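Local structure of GDSL-like protein (Roseburia intestinalis L1-82, 6HFZ) at residues Gln4-Tyr7 against Glu8-Ile11; Asn142-Asn146 against Asn147-Ala151; Ala166-Met169 against Gln170-Ile173; Thr172-Pro175 against Glu176-Gly180; Ile206-Phe209 against Leu210-Lys214. The protein acts as a two-domain esterase on acetylated mannans, removing acetyl groups from these plant polysaccharides. All blocks are in the same frame, centred on the assembly; numbering follows the deposited sequence.

Interaction 1: residues Gln4-Tyr7 against Glu8-Ile11; sequences QIKY and ENGI
Lys6 O accepts a hydrogen bond from Asn9 N at 3.1 Å, and one step on Tyr7 O accepts from Gly10 N at 2.9 Å. These two successive i to i+3 bonds begin a short 3-10 segment, Tyr7-Gly10, which Ile11 N on Glu8 O continues, directly ahead of strand 11-13. Outside the turn the side chains of Lys6 and Asn9 lie next to each other and point the same way, so that ND2 of Asn9 rests on the aliphatic part of the lysine, 3.6 Å from Lys6 CB. With CG anti to its carbonyl carbon (chi1 -54°) and bends at chi3 and chi4, Lys6 then carries its ammonium group away from the turn. The last turn residue is Gly10, where a beta carbon would come within 3.0 Å of Tyr7 O.

Helix 196-215 positions the turn from outside. Glu8 OE2 makes a salt bridge with Lys212 NZ and a hydrogen bond with Tyr208 OH, while Tyr7 OH is hydrogen-bonded to Ser204 OG. The Tyr7 ring is also covered from within its own arm: Ile5 CG2 sits 3.8 Å above the ring plane, over its centre.

Interaction 2: residues Asn142-Asn146 against Asn147-Ala151; sequences NVFYN and NGANA
Asn146 and Asn147, neighbours at the tip of a hairpin-like loop, hold their side chains alongside one another with the amide planes stacked and only 27° apart. The two amides touch through ND2 of Asn146, 3.6 Å from CG of Asn147. Asn147 has CG between its backbone N and carbonyl carbon (chi1 63°), which turns OD1 back over the chain. There it accepts from Ala149 N at 3.0 Å, forming an Asx turn, and also lies against Phe144 CB. Phe144 is held by its backbone on both counts: its N bonds almost straight to Ala149 O (2.9 Å, 178°), and its O accepts from Gly148 N. The same Ala149 O lies in plane at the edge of the Phe144 ring, 3.4 Å from CD2. Nearer the base, Val143 directs CG2 at Gly148 O, and Asn150 ND2 reaches across to Asn142 O at 3.0 Å, the acceptor lying close to the plane of the asparagine amide.

The loop joins strand 136-141 to helix 152-161. Asn150 OD1 accepts from Gln152 N at the start of that helix, right after Ala151 at its N-cap position, and Val143 and Tyr145 lean on helix 173-178.

Interaction 3: residues Ala166-Met169 against Gln170-Ile173; sequences AVSM and QSTI
Hydroxyl groups make the firmest links between Ser168-Met169 and the residues that follow. Thr172 OG1 donates to Ser168 O at 2.9 Å, approaching in the carbonyl plane on a lone pair; it can do so because OG1 stands between the backbone N and the carbonyl carbon (chi1 49°). Ser168 OG in turn accepts from Gln170 N at 3.0 Å, an ST turn that bends the chain as it leaves strand 166-168. This buried hydroxyl has a further partner in Gln152 OE1, and nearby Ser171 OG is hydrogen-bonded to Asn9 O.

The backbone bonds are looser. Met169 O receives Ile173 N at 3.1 Å and Thr172 N at 3.4 Å, both weak.

Apolar contact comes from Met169, present as selenomethionine. Its chain bends at chi2 and chi3 and lies beside Ile173, pointing the same way, with SE 4.0 Å from Ile173 CD1. SE also passes 4.1 Å from Thr172 OG1. Helix 196-215 covers this cluster, through Val205 on Met169 and Leu201 on Ile173.

Such a tight, hydroxyl-bonded passage takes the chain from strand 166-168 of the mixed sheet, parallel to strand 136-141, into helix 173-178, within the alpha/beta/alpha fold of the SGNH hydrolases.

Interaction 4: residues Thr172-Pro175 against Glu176-Gly180; sequences TIYP and EVVAG
The Tyr174 ring carries Val178 over one face: CB lies 4.2 Å from the ring centroid and 27° off the normal, a CH-pi contact. The other face is taken by Gly148, whose CA packs against it from the neighbouring loop. Beyond the ring carbons, Val178 CG2 reaches the phenol end, 3.4 Å from Tyr174 OH. Two torsions produce this fit. Tyr174 has CG opposite its own N (chi1 174°), which lays the ring along the helix over the residue one turn on. Val178 places CG1 between its N and carbonyl carbon, against Pro175 O at 3.5 Å, and thereby sends CG2 out to the phenol. With an alanine in place of Tyr174, Val178 would probably lose the ring beneath it, and a gap would be likely to open between the helix and Gly148.

Regular i to i+4 bonds carry the backbone: Val177 N to Ile173 O, Val178 N to Tyr174 O at 2.8 Å, and Ala179 N to Pro175 O at 3.2 Å. On the inner side Ile173 CG2 and Val177 CG2 approach to 4.5 Å. Glu176, bent at chi2, turns its carboxylate outside the helix, where OE2 forms a salt bridge with Arg181 and OE1 accepts from Gln4 N.

At the C-terminal end Gly180 adopts a positive phi of 84°, and its N bonds back to Val177 O at 3.0 Å. The reversal, with two bonds returning into the last turn, is a Schellman motif that closes helix 173-178.

Interaction 5: residues Ile206-Phe209 against Leu210-Lys214; sequences ITYF and LDKVK
Near the C-terminal end of the long helix 196-215, residues one turn apart pair up along its faces, and a close pair is Phe209 with Val213. CG2 of Val213 lies over one face of the phenyl ring, 3.8 Å from its centroid and 19° off the normal, shifted toward the rim so that CZ is the nearest ring atom at 3.6 Å. Phe209 keeps CG anti to its N (chi1 174°), which swings the ring toward the following turn and under this methyl. The same CG2 also packs on Phe209 O, 3.3 Å away.

Beside this pair, Ile206 and Leu210 run in the same direction, CG2 of the isoleucine 4.2 Å from CD1 of the leucine. This is the side turned to the core of the alpha/beta/alpha fold: Ile206 and Phe209 reach Leu138 of strand 136-141, while Leu210 and Val213 meet helix 18-28. Replacing Phe209 by an alanine would probably leave Val213 without its aromatic cover and open a gap toward Leu138 and Pro165.

A more open face carries Tyr208 and Lys212, whose chains pass at an angle with CE2 of Tyr208 4.0 Å from CE of Lys212; both polar ends turn to Glu8. Through all of this the helix bonds continue, with Asp211 N on Thr207 O at 2.8 Å and Val213 N on Phe209 O at 2.9 Å.

Overall arrangement
All five contacts lie in the SGNH-hydrolase (alpha/beta/alpha) domain and follow one another along the chain. Interaction 3 is central: its centre is about 7 Å from that of interaction 1, 10 Å from interaction 2 and 11 Å from interaction 4, with which it shares Thr172 and Ile173. Gly10 and Ser168 pair backbones where strand 11-13 borders strand 166-168, and Val167 packs on helix 196-215 at Ile206 and Phe209. Interactions 2 and 5 stand apart, centres about 23 Å from each other. The N-terminal arm ties the sheet edge, at strand 11-13, to helix 173-178 through Gln4 N on Glu176 OE1 and to helix 196-215 through Glu8 on Lys212 and Tyr208.

Interaction 1: residues Gln4-Tyr7 against Glu8-Ile11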
loop_
_atom_site.group_PDB
_atom_site.type_symbol
_atom_site.label_atom_id
_atom_site.label_comp_id
_atom_site.label_asym_id
_atom_site.label_seq_id
_atom_site.Cartn_x
_atom_site.Cartn_y
_atom_site.Cartn_z
ATOM N N GLN A 4 -13.647 24.266 -12.596
ATOM C CA GLN A 4 -14.900 23.745 -12.077
ATOM C C GLN A 4 -14.822 22.223 -12.191
ATOM O O GLN A 4 -14.841 21.704 -13.284
ATOM C CB GLN A 4 -16.093 24.276 -12.890
ATOM C CG GLN A 4 -17.435 23.795 -12.372
ATOM C CD GLN A 4 -18.636 24.281 -13.134
ATOM O OE1 GLN A 4 -19.654 23.595 -13.168
ATOM N NE2 GLN A 4 -18.535 25.467 -13.721
ATOM N N ILE A 5 -14.670 21.548 -11.054
ATOM C CA ILE A 5 -14.741 20.096 -11.048
ATOM C C ILE A 5 -16.194 19.593 -11.209
ATOM O O ILE A 5 -17.114 20.082 -10.558
ATOM C CB ILE A 5 -14.036 19.571 -9.800
ATOM C CG1 ILE A 5 -12.542 19.908 -9.919
ATOM C CG2 ILE A 5 -14.293 18.070 -9.650
ATOM C CD1 ILE A 5 -11.780 19.785 -8.676
ATOM N N LYS A 6 -16.356 18.542 -12.019
ATOM C CA LYS A 6 -17.602 17.816 -12.175
ATOM C C LYS A 6 -17.637 16.692 -11.149
ATOM O O LYS A 6 -17.174 15.623 -11.435
ATOM C CB LYS A 6 -17.716 17.283 -13.603
ATOM C CG LYS A 6 -17.535 18.384 -14.641
ATOM C CD LYS A 6 -17.910 18.016 -16.052
ATOM C CE LYS A 6 -17.076 18.762 -17.081
ATOM N NZ LYS A 6 -16.957 20.214 -16.802
ATOM N N TYR A 7 -18.187 16.966 -9.954
ATOM C CA TYR A 7 -18.031 16.075 -8.789
ATOM C C TYR A 7 -18.717 14.723 -9.018
ATOM O O TYR A 7 -18.201 13.670 -8.618
ATOM C CB TYR A 7 -18.519 16.776 -7.524
ATOM C CG TYR A 7 -17.449 17.646 -6.933
ATOM C CD1 TYR A 7 -16.456 17.091 -6.151
ATOM C CD2 TYR A 7 -17.309 18.979 -7.284
ATOM C CE1 TYR A 7 -15.438 17.853 -5.617
ATOM C CE2 TYR A 7 -16.273 19.755 -6.770
ATOM C CZ TYR A 7 -15.320 19.185 -5.950
ATOM O OH TYR A 7 -14.300 19.925 -5.423
ATOM N N GLU A 8 -19.856 14.718 -9.714
ATOM C CA GLU A 8 -20.533 13.410 -10.011
ATOM C C GLU A 8 -19.597 12.443 -10.782
ATOM O O GLU A 8 -19.672 11.209 -10.644
ATOM C CB GLU A 8 -21.827 13.670 -10.794
ATOM C CG GLU A 8 -22.952 14.138 -9.902
ATOM C CD GLU A 8 -23.491 13.033 -9.004
ATOM O OE1 GLU A 8 -23.666 11.907 -9.504
ATOM O OE2 GLU A 8 -23.703 13.297 -7.809
ATOM N N ASN A 9 -18.724 12.987 -11.629
ATOM C CA ASN A 9 -17.812 12.170 -12.445
ATOM C C ASN A 9 -16.731 11.512 -11.570
ATOM O O ASN A 9 -15.993 10.655 -12.067
ATOM C CB ASN A 9 -17.164 12.943 -13.586
ATOM C CG ASN A 9 -18.158 13.326 -14.661
ATOM O OD1 ASN A 9 -19.250 12.753 -14.731
ATOM N ND2 ASN A 9 -17.794 14.273 -15.508
ATOM N N GLY A 10 -16.680 11.899 -10.295
ATOM C CA GLY A 10 -15.743 11.294 -9.318
ATOM C C GLY A 10 -16.209 9.921 -8.844
ATOM O O GLY A 10 -15.427 9.172 -8.279
ATOM N N ILE A 11 -17.505 9.588 -9.016
ATOM C CA ILE A 11 -18.011 8.307 -8.509
ATOM C C ILE A 11 -17.763 7.245 -9.574
ATOM O O ILE A 11 -18.492 7.136 -10.528
ATOM C CB ILE A 11 -19.489 8.414 -8.082
ATOM C CG1 ILE A 11 -19.686 9.535 -7.066
ATOM C CG2 ILE A 11 -20.003 7.061 -7.571
ATOM C CD1 ILE A 11 -21.099 10.050 -6.971
#

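Interaction 2: residues Asn142-Asn146 against Asn147-Ala151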
loop_
_atom_site.group_PDB
_atom_site.type_symbol
_atom_site.label_atom_id
_atom_site.label_comp_id
_atom_site.label_asym_id
_atom_site.label_seq_id
_atom_site.Cartn_x
_atom_site.Cartn_y
_atom_site.Cartn_z
ATOM N N ASN A 142 -6.089 7.856 -7.146
ATOM C CA ASN A 142 -5.332 9.056 -7.521
ATOM C C ASN A 142 -4.903 8.899 -8.983
ATOM O O ASN A 142 -5.279 7.889 -9.636
ATOM C CB ASN A 142 -4.194 9.284 -6.535
ATOM C CG ASN A 142 -4.696 9.970 -5.277
ATOM O OD1 ASN A 142 -5.253 11.062 -5.361
ATOM N ND2 ASN A 142 -4.568 9.327 -4.126
ATOM N N VAL A 143 -4.237 9.922 -9.522
ATOM C CA VAL A 143 -3.861 9.924 -10.924
ATOM C C VAL A 143 -2.496 10.624 -11.055
ATOM O O VAL A 143 -2.183 11.547 -10.287
ATOM C CB VAL A 143 -4.981 10.618 -11.739
ATOM C CG1 VAL A 143 -5.034 12.114 -11.411
ATOM C CG2 VAL A 143 -4.857 10.401 -13.238
ATOM N N PHE A 144 -1.715 10.248 -12.074
ATOM C CA PHE A 144 -0.524 10.949 -12.485
ATOM C C PHE A 144 -0.952 12.174 -13.314
ATOM O O PHE A 144 -1.706 12.016 -14.263
ATOM C CB PHE A 144 0.347 10.017 -13.331
ATOM C CG PHE A 144 1.193 9.067 -12.535
ATOM C CD1 PHE A 144 2.448 9.467 -12.102
ATOM C CD2 PHE A 144 0.726 7.814 -12.189
ATOM C CE1 PHE A 144 3.251 8.599 -11.387
ATOM C CE2 PHE A 144 1.527 6.955 -11.450
ATOM C CZ PHE A 144 2.775 7.355 -11.049
ATOM N N TYR A 145 -0.442 13.376 -12.985
ATOM C CA TYR A 145 -0.882 14.614 -13.676
ATOM C C TYR A 145 -0.037 14.922 -14.928
ATOM O O TYR A 145 -0.382 15.856 -15.697
ATOM C CB TYR A 145 -0.970 15.776 -12.686
ATOM C CG TYR A 145 -2.059 15.587 -11.672
ATOM C CD1 TYR A 145 -3.383 15.750 -12.021
ATOM C CD2 TYR A 145 -1.787 15.079 -10.408
ATOM C CE1 TYR A 145 -4.414 15.522 -11.115
ATOM C CE2 TYR A 145 -2.803 14.808 -9.511
ATOM C CZ TYR A 145 -4.126 15.026 -9.863
ATOM O OH TYR A 145 -5.149 14.762 -8.976
ATOM N N ASN A 146 1.072 14.210 -15.106
ATOM C CA ASN A 146 1.908 14.405 -16.284
ATOM C C ASN A 146 1.251 13.789 -17.527
ATOM O O ASN A 146 1.426 14.338 -18.636
ATOM C CB ASN A 146 3.300 13.808 -16.143
ATOM C CG ASN A 146 3.274 12.362 -15.716
ATOM O OD1 ASN A 146 2.642 12.034 -14.728
ATOM N ND2 ASN A 146 3.965 11.485 -16.434
ATOM N N ASN A 147 0.521 12.688 -17.341
ATOM C CA ASN A 147 -0.052 11.946 -18.494
ATOM C C ASN A 147 -1.469 11.396 -18.287
ATOM O O ASN A 147 -1.974 10.730 -19.205
ATOM C CB ASN A 147 0.917 10.830 -18.902
ATOM C CG ASN A 147 1.095 9.814 -17.810
ATOM O OD1 ASN A 147 0.427 9.889 -16.789
ATOM N ND2 ASN A 147 2.001 8.886 -18.006
ATOM N N GLY A 148 -2.102 11.567 -17.114
ATOM C CA GLY A 148 -3.444 11.058 -16.902
ATOM C C GLY A 148 -3.508 9.599 -16.440
ATOM O O GLY A 148 -4.587 9.056 -16.391
ATOM N N ALA A 149 -2.368 8.953 -16.188
ATOM C CA ALA A 149 -2.308 7.476 -15.962
ATOM C C ALA A 149 -2.701 7.117 -14.532
ATOM O O ALA A 149 -2.400 7.833 -13.594
ATOM C CB ALA A 149 -0.925 6.934 -16.242
ATOM N N ASN A 150 -3.251 5.899 -14.380
ATOM C CA ASN A 150 -3.297 5.230 -13.078
ATOM C C ASN A 150 -3.609 3.744 -13.300
ATOM O O ASN A 150 -3.701 3.312 -14.434
ATOM C CB ASN A 150 -4.281 5.910 -12.118
ATOM C CG ASN A 150 -5.735 5.721 -12.508
ATOM O OD1 ASN A 150 -6.049 4.889 -13.364
ATOM N ND2 ASN A 150 -6.632 6.508 -11.914
ATOM N N ALA A 151 -3.736 2.970 -12.210
ATOM C CA ALA A 151 -3.996 1.561 -12.281
ATOM C C ALA A 151 -5.477 1.266 -11.997
ATOM O O ALA A 151 -5.850 0.171 -11.666
ATOM C CB ALA A 151 -3.056 0.819 -11.351
#

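Interaction 3: residues Ala166-Met169 against Gln170-Ile173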
loop_
_atom_site.group_PDB
_atom_site.type_symbol
_atom_site.label_atom_id
_atom_site.label_comp_id
_atom_site.label_asym_id
_atom_site.label_seq_id
_atom_site.Cartn_x
_atom_site.Cartn_y
_atom_site.Cartn_z
ATOM N N ALA A 166 -16.203 3.469 -4.979
ATOM C CA ALA A 166 -14.898 3.905 -5.440
ATOM C C ALA A 166 -15.008 5.332 -5.970
ATOM O O ALA A 166 -15.984 5.638 -6.715
ATOM C CB ALA A 166 -14.420 3.018 -6.535
ATOM N N VAL A 167 -14.002 6.149 -5.664
ATOM C CA VAL A 167 -13.944 7.474 -6.210
ATOM C C VAL A 167 -12.600 7.696 -6.913
ATOM O O VAL A 167 -11.558 7.117 -6.492
ATOM C CB VAL A 167 -14.232 8.553 -5.151
ATOM C CG1 VAL A 167 -15.661 8.444 -4.633
ATOM C CG2 VAL A 167 -13.244 8.538 -4.003
ATOM N N SER A 168 -12.604 8.608 -7.897
ATOM C CA SER A 168 -11.460 8.789 -8.802
ATOM C C SER A 168 -11.112 10.250 -9.032
ATOM O O SER A 168 -11.992 11.055 -9.310
ATOM C CB SER A 168 -11.718 8.101 -10.113
ATOM O OG SER A 168 -10.681 8.360 -11.042
HETATM N N MSE A 169 -9.797 10.550 -9.033
HETATM C CA MSE A 169 -9.261 11.843 -9.455
HETATM C C MSE A 169 -9.001 11.894 -10.961
HETATM O O MSE A 169 -8.862 12.972 -11.545
HETATM C CB MSE A 169 -7.975 12.187 -8.692
HETATM C CG MSE A 169 -8.093 11.882 -7.189
HETATM SE SE MSE A 169 -9.644 12.809 -6.389
HETATM C CE MSE A 169 -10.300 11.282 -5.378
ATOM N N GLN A 170 -8.958 10.720 -11.599
ATOM C CA GLN A 170 -8.673 10.636 -13.033
ATOM C C GLN A 170 -9.806 11.268 -13.854
ATOM O O GLN A 170 -9.551 11.780 -14.952
ATOM C CB GLN A 170 -8.447 9.175 -13.419
ATOM C CG GLN A 170 -7.944 8.891 -14.826
ATOM C CD GLN A 170 -7.641 7.435 -15.102
ATOM O OE1 GLN A 170 -8.526 6.589 -14.990
ATOM N NE2 GLN A 170 -6.424 7.118 -15.556
ATOM N N SER A 171 -11.025 11.154 -13.351
ATOM C CA SER A 171 -12.267 11.656 -13.989
ATOM C C SER A 171 -12.806 12.953 -13.367
ATOM O O SER A 171 -13.929 13.402 -13.754
ATOM C CB SER A 171 -13.293 10.564 -13.964
ATOM O OG SER A 171 -13.449 10.071 -12.652
ATOM N N THR A 172 -12.043 13.598 -12.459
ATOM C CA THR A 172 -12.471 14.841 -11.823
ATOM C C THR A 172 -11.391 15.936 -11.886
ATOM O O THR A 172 -11.638 16.982 -12.507
ATOM C CB THR A 172 -12.845 14.614 -10.367
ATOM O OG1 THR A 172 -11.780 13.871 -9.757
ATOM C CG2 THR A 172 -14.167 13.909 -10.223
ATOM N N ILE A 173 -10.231 15.725 -11.257
ATOM C CA ILE A 173 -9.155 16.726 -11.228
ATOM C C ILE A 173 -8.384 16.767 -12.562
ATOM O O ILE A 173 -8.113 17.826 -13.117
ATOM C CB ILE A 173 -8.207 16.469 -10.045
ATOM C CG1 ILE A 173 -8.979 16.424 -8.719
ATOM C CG2 ILE A 173 -7.118 17.515 -10.016
ATOM C CD1 ILE A 173 -8.068 16.253 -7.513
#

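Interaction 4: residues Thr172-Pro175 against Glu176-Gly180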
loop_
_atom_site.group_PDB
_atom_site.type_symbol
_atom_site.label_atom_id
_atom_site.label_comp_id
_atom_site.label_asym_id
_atom_site.label_seq_id
_atom_site.Cartn_x
_atom_site.Cartn_y
_atom_site.Cartn_z
ATOM N N THR A 172 -12.043 13.598 -12.459
ATOM C CA THR A 172 -12.471 14.841 -11.823
ATOM C C THR A 172 -11.391 15.936 -11.886
ATOM O O THR A 172 -11.638 16.982 -12.507
ATOM C CB THR A 172 -12.845 14.614 -10.367
ATOM O OG1 THR A 172 -11.780 13.871 -9.757
ATOM C CG2 THR A 172 -14.167 13.909 -10.223
ATOM N N ILE A 173 -10.231 15.725 -11.257
ATOM C CA ILE A 173 -9.155 16.726 -11.228
ATOM C C ILE A 173 -8.384 16.767 -12.562
ATOM O O ILE A 173 -8.113 17.826 -13.117
ATOM C CB ILE A 173 -8.207 16.469 -10.045
ATOM C CG1 ILE A 173 -8.979 16.424 -8.719
ATOM C CG2 ILE A 173 -7.118 17.515 -10.016
ATOM C CD1 ILE A 173 -8.068 16.253 -7.513
ATOM N N TYR A 174 -7.944 15.604 -13.029
ATOM C CA TYR A 174 -7.124 15.521 -14.265
ATOM C C TYR A 174 -7.839 16.199 -15.426
ATOM O O TYR A 174 -7.180 16.939 -16.154
ATOM C CB TYR A 174 -6.686 14.091 -14.593
ATOM C CG TYR A 174 -5.982 13.977 -15.917
ATOM C CD1 TYR A 174 -4.682 14.430 -16.135
ATOM C CD2 TYR A 174 -6.686 13.483 -17.000
ATOM C CE1 TYR A 174 -4.113 14.386 -17.410
ATOM C CE2 TYR A 174 -6.120 13.383 -18.254
ATOM C CZ TYR A 174 -4.819 13.820 -18.467
ATOM O OH TYR A 174 -4.287 13.718 -19.745
ATOM N N PRO A 175 -9.158 16.003 -15.663
ATOM C CA PRO A 175 -9.852 16.731 -16.744
ATOM C C PRO A 175 -9.661 18.249 -16.723
ATOM O O PRO A 175 -9.468 18.846 -17.814
ATOM C CB PRO A 175 -11.332 16.359 -16.551
ATOM C CG PRO A 175 -11.227 14.948 -15.941
ATOM C CD PRO A 175 -10.020 15.010 -15.013
ATOM N N GLU A 176 -9.613 18.856 -15.511
ATOM C CA GLU A 176 -9.383 20.310 -15.400
ATOM C C GLU A 176 -7.914 20.653 -15.698
ATOM O O GLU A 176 -7.617 21.696 -16.318
ATOM C CB GLU A 176 -9.925 20.842 -14.063
ATOM C CG GLU A 176 -11.448 20.798 -13.995
ATOM C CD GLU A 176 -12.105 21.698 -15.037
ATOM O OE1 GLU A 176 -12.090 22.906 -14.835
ATOM O OE2 GLU A 176 -12.508 21.213 -16.111
ATOM N N VAL A 177 -6.990 19.737 -15.379
ATOM C CA VAL A 177 -5.573 19.913 -15.691
ATOM C C VAL A 177 -5.348 19.821 -17.200
ATOM O O VAL A 177 -4.690 20.692 -17.807
ATOM C CB VAL A 177 -4.686 18.931 -14.930
ATOM C CG1 VAL A 177 -3.238 18.951 -15.413
ATOM C CG2 VAL A 177 -4.776 19.200 -13.437
ATOM N N VAL A 178 -5.878 18.779 -17.826
ATOM C CA VAL A 178 -5.570 18.598 -19.243
ATOM C C VAL A 178 -6.208 19.733 -20.082
ATOM O O VAL A 178 -5.711 20.038 -21.155
ATOM C CB VAL A 178 -5.931 17.177 -19.725
ATOM C CG1 VAL A 178 -7.440 16.966 -19.929
ATOM C CG2 VAL A 178 -5.158 16.780 -20.986
ATOM N N ALA A 179 -7.307 20.331 -19.627
ATOM C CA ALA A 179 -8.014 21.403 -20.371
ATOM C C ALA A 179 -7.327 22.753 -20.154
ATOM O O ALA A 179 -7.769 23.753 -20.748
ATOM C CB ALA A 179 -9.464 21.513 -19.951
ATOM N N GLY A 180 -6.363 22.783 -19.224
ATOM C CA GLY A 180 -5.536 23.941 -18.922
ATOM C C GLY A 180 -6.176 24.917 -17.943
ATOM O O GLY A 180 -5.704 26.065 -17.831
#

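Interaction 5: residues Ile206-Phe209 against Leu210-Lys214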
loop_
_atom_site.group_PDB
_atom_site.type_symbol
_atom_site.label_atom_id
_atom_site.label_comp_id
_atom_site.label_asym_id
_atom_site.label_seq_id
_atom_site.Cartn_x
_atom_site.Cartn_y
_atom_site.Cartn_z
ATOM N N ILE A 206 -13.764 13.105 -2.289
ATOM C CA ILE A 206 -14.157 12.023 -1.435
ATOM C C ILE A 206 -15.361 12.467 -0.592
ATOM O O ILE A 206 -16.332 11.718 -0.456
ATOM C CB ILE A 206 -12.989 11.574 -0.550
ATOM C CG1 ILE A 206 -11.857 10.975 -1.391
ATOM C CG2 ILE A 206 -13.498 10.599 0.496
ATOM C CD1 ILE A 206 -10.502 10.906 -0.678
ATOM N N THR A 207 -15.289 13.668 -0.027
ATOM C CA THR A 207 -16.360 14.138 0.904
ATOM C C THR A 207 -17.672 14.402 0.122
ATOM O O THR A 207 -18.754 14.238 0.678
ATOM C CB THR A 207 -15.881 15.281 1.801
ATOM O OG1 THR A 207 -15.558 16.414 1.007
ATOM C CG2 THR A 207 -14.671 14.944 2.647
ATOM N N TYR A 208 -17.589 14.831 -1.152
ATOM C CA TYR A 208 -18.762 14.941 -2.016
ATOM C C TYR A 208 -19.576 13.641 -1.976
ATOM O O TYR A 208 -20.816 13.622 -1.775
ATOM C CB TYR A 208 -18.354 15.237 -3.460
ATOM C CG TYR A 208 -19.537 15.279 -4.380
ATOM C CD1 TYR A 208 -20.246 16.463 -4.501
ATOM C CD2 TYR A 208 -19.965 14.182 -5.110
ATOM C CE1 TYR A 208 -21.358 16.549 -5.314
ATOM C CE2 TYR A 208 -21.078 14.258 -5.937
ATOM C CZ TYR A 208 -21.782 15.445 -6.015
ATOM O OH TYR A 208 -22.879 15.614 -6.800
ATOM N N PHE A 209 -18.867 12.513 -2.113
ATOM C CA PHE A 209 -19.491 11.211 -2.145
ATOM C C PHE A 209 -20.019 10.866 -0.747
ATOM O O PHE A 209 -21.151 10.405 -0.634
ATOM C CB PHE A 209 -18.506 10.150 -2.652
ATOM C CG PHE A 209 -19.028 8.737 -2.596
ATOM C CD1 PHE A 209 -19.981 8.317 -3.513
ATOM C CD2 PHE A 209 -18.586 7.855 -1.630
ATOM C CE1 PHE A 209 -20.490 7.030 -3.454
ATOM C CE2 PHE A 209 -19.083 6.561 -1.584
ATOM C CZ PHE A 209 -19.999 6.148 -2.521
ATOM N N LEU A 210 -19.202 11.093 0.303
ATOM C CA LEU A 210 -19.613 10.712 1.679
ATOM C C LEU A 210 -20.911 11.482 1.999
ATOM O O LEU A 210 -21.865 10.937 2.515
ATOM C CB LEU A 210 -18.500 11.012 2.688
ATOM C CG LEU A 210 -17.284 10.100 2.583
ATOM C CD1 LEU A 210 -16.266 10.427 3.634
ATOM C CD2 LEU A 210 -17.715 8.645 2.665
ATOM N N ASP A 211 -20.963 12.749 1.577
ATOM C CA ASP A 211 -22.187 13.583 1.856
ATOM C C ASP A 211 -23.401 13.011 1.103
ATOM O O ASP A 211 -24.523 12.996 1.622
ATOM C CB ASP A 211 -21.908 15.056 1.538
ATOM C CG ASP A 211 -21.314 15.811 2.715
ATOM O OD1 ASP A 211 -21.749 15.565 3.861
ATOM O OD2 ASP A 211 -20.440 16.630 2.497
ATOM N N LYS A 212 -23.215 12.580 -0.146
ATOM C CA LYS A 212 -24.277 12.002 -0.936
ATOM C C LYS A 212 -24.791 10.724 -0.255
ATOM O O LYS A 212 -26.009 10.470 -0.169
ATOM C CB LYS A 212 -23.826 11.729 -2.374
ATOM C CG LYS A 212 -24.866 10.991 -3.204
ATOM C CD LYS A 212 -24.369 10.442 -4.502
ATOM C CE LYS A 212 -24.034 11.548 -5.468
ATOM N NZ LYS A 212 -25.260 12.202 -5.969
ATOM N N VAL A 213 -23.861 9.892 0.229
ATOM C CA VAL A 213 -24.248 8.657 0.907
ATOM C C VAL A 213 -25.059 8.963 2.164
ATOM O O VAL A 213 -25.992 8.194 2.479
ATOM C CB VAL A 213 -23.024 7.781 1.231
ATOM C CG1 VAL A 213 -23.365 6.571 2.098
ATOM C CG2 VAL A 213 -22.366 7.353 -0.067
ATOM N N LYS A 214 -24.623 9.960 2.931
ATOM C CA LYS A 214 -25.222 10.268 4.211
ATOM C C LYS A 214 -26.685 10.714 4.034
ATOM O O LYS A 214 -27.541 10.386 4.866
ATOM C CB LYS A 214 -24.471 11.369 4.947
ATOM C CG LYS A 214 -25.245 11.923 6.136
ATOM C CD LYS A 214 -24.505 12.951 6.931
ATOM C CE LYS A 214 -25.219 13.265 8.235
ATOM N NZ LYS A 214 -26.319 14.236 8.037
#